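Local atomic coordinates of xylulose kinase (Bifidobacterium adolescentis ATCC 15703, PDB entry 3I8B), a protein that probably phosphorylates D-xylulose with ATP, giving D-xylulose 5-phosphate and ADP, as a member of the FGGY family of carbohydrate kinases. Residues 112-115 and 119-122; 335-340 and 405-410. All blocks are in the same frame, centred on the assembly; numbering follows the deposited sequence.

Overall arrangement
Interaction 1 comes first along the chain and is complete before interaction 2 begins; their centres lie about 37 Å apart, with about 23 Å between nearest atoms, so they do not touch. They belong to different halves of this two-domain FGGY kinase. Residues 112-115 and 119-122 come from the surface loop between helices 99-110 and 122-134 in the N-terminal half, P122 already starting the second helix. Residues 335-340 and 405-410 lie on helices 335-344 and 396-420 in the C-terminal half, between strands 324-330 and 427-431 of the seven-stranded mixed sheet, and their touching residues are buried. Interaction 1 closes a peripheral turn, whereas interaction 2 joins two helices in a domain interior.

Interaction 1. Residues 112-115 and 119-122; sequences APAQ and PEDP
The carbonyl oxygen of P119 accepts a hydrogen bond from NH1 of R125 and also meets the methyl carbon CB of A114, 3.5 Å from P119 O. The same methyl touches the carboxylate of E120, with OE2 of E120 3.5 Å from CB of A114 and the carbon CD of E120 at 4.0 Å from that CB. The one methyl thus touches a main-chain oxygen and a carboxylate oxygen, roughly at right angles about CB. CA of A114 and CA of E120 are 5.8 Å apart, the closest such pair of the two segments. The CB of E120 points away from residues 112-115, but a bend at chi2 (-50°) folds the chain back and returns one carboxylate oxygen to the alanine.

The geometry is that of a loop closing on itself between two helices. A112, P113 and A114 are extended in a polyproline-II-like run, and only three residues separate A114's segment from P119. Beyond the turn, D121 is the N-cap of helix 122-134: its OD2 accepts the N-H of A124, and P122 begins the helix. R129 of that helix binds the first segment through the carbonyl oxygens of A112 and P113. R125, against whose side chain A114 rests, bridges both segments, firmly to P119 and weakly to A112 and E120. Between the segments, OE1 of E118 accepts the N-H of Q115.

Across the legs themselves the touching is carbon against oxygen, with little surface buried (94 Å²). Cohesion therefore probably comes less from the alanine contact than from main-chain oxygens of both segments bonding to R125 and R129 of the following helix, with R125 the one that links the two.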
# COMPACT_ATOMS: atom_id res chain seq x y z
N ALA A 112 27.73 -3.08 10.72
CA ALA A 112 28.36 -2.45 11.89
C ALA A 112 27.99 -3.19 13.18
O ALA A 112 26.85 -3.62 13.35
CB ALA A 112 27.98 -0.96 11.97
N PRO A 113 28.96 -3.33 14.10
CA PRO A 113 28.79 -4.17 15.30
C PRO A 113 27.62 -3.71 16.16
O PRO A 113 27.29 -2.52 16.17
CB PRO A 113 30.10 -3.97 16.06
CG PRO A 113 31.07 -3.37 15.07
CD PRO A 113 30.23 -2.59 14.11
N ALA A 114 27.02 -4.65 16.88
CA ALA A 114 25.92 -4.35 17.79
C ALA A 114 26.27 -3.24 18.78
O ALA A 114 27.38 -3.19 19.32
CB ALA A 114 25.50 -5.60 18.54
N GLN A 115 25.32 -2.34 18.99
CA GLN A 115 25.42 -1.34 20.03
C GLN A 115 24.47 -1.74 21.14
O GLN A 115 23.53 -2.51 20.93
CB GLN A 115 25.01 0.03 19.51
CG GLN A 115 25.88 0.52 18.38
CD GLN A 115 27.22 1.03 18.87
OE1 GLN A 115 27.29 2.08 19.51
NE2 GLN A 115 28.28 0.30 18.56
N PRO A 119 20.48 -6.38 18.44
CA PRO A 119 20.65 -7.82 18.24
C PRO A 119 22.08 -8.17 17.84
O PRO A 119 22.74 -7.37 17.18
CB PRO A 119 19.73 -8.14 17.07
CG PRO A 119 18.75 -7.02 17.01
CD PRO A 119 19.43 -5.81 17.58
N GLU A 120 22.55 -9.35 18.24
CA GLU A 120 23.88 -9.80 17.85
C GLU A 120 23.90 -10.30 16.41
O GLU A 120 24.89 -10.13 15.69
CB GLU A 120 24.40 -10.90 18.80
CG GLU A 120 25.22 -10.36 19.96
CD GLU A 120 26.31 -9.42 19.48
OE1 GLU A 120 26.85 -9.64 18.37
OE2 GLU A 120 26.63 -8.46 20.22
N ASP A 121 22.82 -10.94 15.99
CA ASP A 121 22.69 -11.39 14.61
C ASP A 121 22.65 -10.18 13.67
O ASP A 121 21.81 -9.29 13.84
CB ASP A 121 21.44 -12.25 14.45
CG ASP A 121 21.21 -12.67 13.01
OD1 ASP A 121 22.18 -13.07 12.35
OD2 ASP A 121 20.05 -12.60 12.54
N PRO A 122 23.56 -10.15 12.68
CA PRO A 122 23.68 -9.00 11.77
C PRO A 122 22.40 -8.77 10.96
O PRO A 122 22.06 -7.62 10.66
CB PRO A 122 24.83 -9.40 10.84
CG PRO A 122 25.46 -10.63 11.44
CD PRO A 122 24.44 -11.27 12.31

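Interaction 2. Residues 335-340 and 405-410; sequences RILDAG and EGLLCS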
# COMPACT_ATOMS: atom_id res chain seq x y z
N ARG A 335 -6.32 -17.69 -0.47
CA ARG A 335 -5.67 -18.88 -1.00
C ARG A 335 -5.74 -20.06 -0.02
O ARG A 335 -5.80 -21.21 -0.42
CB ARG A 335 -4.22 -18.60 -1.42
CG ARG A 335 -3.30 -18.23 -0.27
CD ARG A 335 -1.97 -17.74 -0.79
NE ARG A 335 -1.31 -18.76 -1.60
CZ ARG A 335 -0.20 -18.55 -2.31
NH1 ARG A 335 0.36 -17.34 -2.31
NH2 ARG A 335 0.35 -19.53 -3.00
N ILE A 336 -5.75 -19.75 1.28
CA ILE A 336 -5.92 -20.77 2.31
C ILE A 336 -7.17 -21.61 2.03
O ILE A 336 -7.19 -22.83 2.22
CB ILE A 336 -6.07 -20.13 3.71
CG1 ILE A 336 -4.81 -19.35 4.08
CG2 ILE A 336 -6.38 -21.19 4.76
CD1 ILE A 336 -4.90 -18.66 5.44
N LEU A 337 -8.22 -20.95 1.57
CA LEU A 337 -9.48 -21.61 1.27
C LEU A 337 -9.39 -22.46 0.01
O LEU A 337 -10.09 -23.47 -0.11
CB LEU A 337 -10.59 -20.56 1.13
CG LEU A 337 -11.11 -20.01 2.46
CD1 LEU A 337 -12.60 -20.25 2.60
CD2 LEU A 337 -10.34 -20.60 3.64
N ASP A 338 -8.52 -22.05 -0.91
CA ASP A 338 -8.24 -22.86 -2.10
C ASP A 338 -7.53 -24.14 -1.67
O ASP A 338 -7.87 -25.24 -2.11
CB ASP A 338 -7.39 -22.07 -3.09
CG ASP A 338 -8.12 -20.84 -3.64
OD1 ASP A 338 -9.32 -20.97 -3.95
OD2 ASP A 338 -7.50 -19.76 -3.77
N ALA A 339 -6.53 -23.99 -0.80
CA ALA A 339 -5.83 -25.13 -0.22
C ALA A 339 -6.85 -26.10 0.35
O ALA A 339 -6.77 -27.30 0.11
CB ALA A 339 -4.88 -24.66 0.87
N GLY A 340 -7.79 -25.56 1.11
CA GLY A 340 -8.85 -26.34 1.73
C GLY A 340 -9.66 -27.16 0.74
O GLY A 340 -10.02 -28.31 1.02
N GLU A 405 -10.75 -21.17 10.31
CA GLU A 405 -10.30 -20.56 11.55
C GLU A 405 -8.85 -20.11 11.42
O GLU A 405 -8.42 -19.15 12.06
CB GLU A 405 -10.48 -21.51 12.74
CG GLU A 405 -11.95 -21.78 13.10
CD GLU A 405 -12.12 -22.49 14.44
OE1 GLU A 405 -11.14 -23.13 14.90
OE2 GLU A 405 -13.23 -22.43 15.02
N GLY A 406 -8.09 -20.80 10.58
CA GLY A 406 -6.69 -20.46 10.38
C GLY A 406 -6.56 -19.16 9.62
O GLY A 406 -5.79 -18.30 9.99
N LEU A 407 -7.32 -19.03 8.54
CA LEU A 407 -7.35 -17.81 7.75
C LEU A 407 -7.64 -16.61 8.65
O LEU A 407 -6.90 -15.64 8.66
CB LEU A 407 -8.40 -17.93 6.64
CG LEU A 407 -8.57 -16.79 5.64
CD1 LEU A 407 -9.33 -17.27 4.43
CD2 LEU A 407 -9.28 -15.59 6.26
N LEU A 408 -8.72 -16.70 9.43
CA LEU A 408 -9.15 -15.61 10.30
C LEU A 408 -8.18 -15.32 11.44
O LEU A 408 -7.97 -14.16 11.79
CB LEU A 408 -10.54 -15.88 10.88
CG LEU A 408 -11.71 -15.56 9.94
CD1 LEU A 408 -11.73 -14.08 9.60
CD2 LEU A 408 -11.60 -16.38 8.68
N CYS A 409 -7.61 -16.38 12.01
CA CYS A 409 -6.65 -16.25 13.11
C CYS A 409 -5.38 -15.50 12.71
O CYS A 409 -4.82 -14.76 13.52
CB CYS A 409 -6.29 -17.63 13.68
SG CYS A 409 -7.53 -18.27 14.84
N SER A 410 -4.91 -15.73 11.49
CA SER A 410 -3.75 -15.02 10.97
C SER A 410 -4.05 -13.52 10.91
O SER A 410 -3.23 -12.71 11.33
CB SER A 410 -3.40 -15.52 9.56
OG SER A 410 -2.42 -14.69 8.96
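L407 reaches from helix 396-420 to two neighbouring residues of helix 335-344, I336 and L337, and the packing is tightest on the isoleucine. The end of I336, CD1, presses on the main chain of the partner helix: it lies 3.5 Å from CA of L407, closer than usual for two carbons. CD1 of I336 is also 3.8 Å from CB of L407, so the methyl sits at the root of the leucine. An extended outer bond (chi2 178°) carries the methyl that far, and the two side chains run obliquely to each other. L337 meets the other end of L407, at nearly a right angle. There CD2 of L337 is 3.6 Å from CD1 of L407, and CG of L337 is 3.8 Å from the same methyl. L407 holds its CG anti to the backbone N (chi1 -177°), which carries its branched tip to L337 while leaving its CA and CB to I336.

In the C-terminal domain, of the actin-like ATPase superfamily, helix 335-344 follows strand 324-330 of the mixed sheet and helix 396-420 leads into strand 427-431. The contact therefore joins two helices of the same long connection between these strands. Helix 438-448 adds I440 against L407, and F403, one turn before L407, also touches I336.

On the more open side of helix 335-344 lie the charged residues R335 and D338. The CB of R335 points away from the partner helix, and its guanidinium forms a long, weak ion pair with D372. D338, partly exposed, takes no part in the packing against residues 405-410; its OD1 instead receives a salt bridge from R341 and a hydrogen bond with the hydroxyl of Y348.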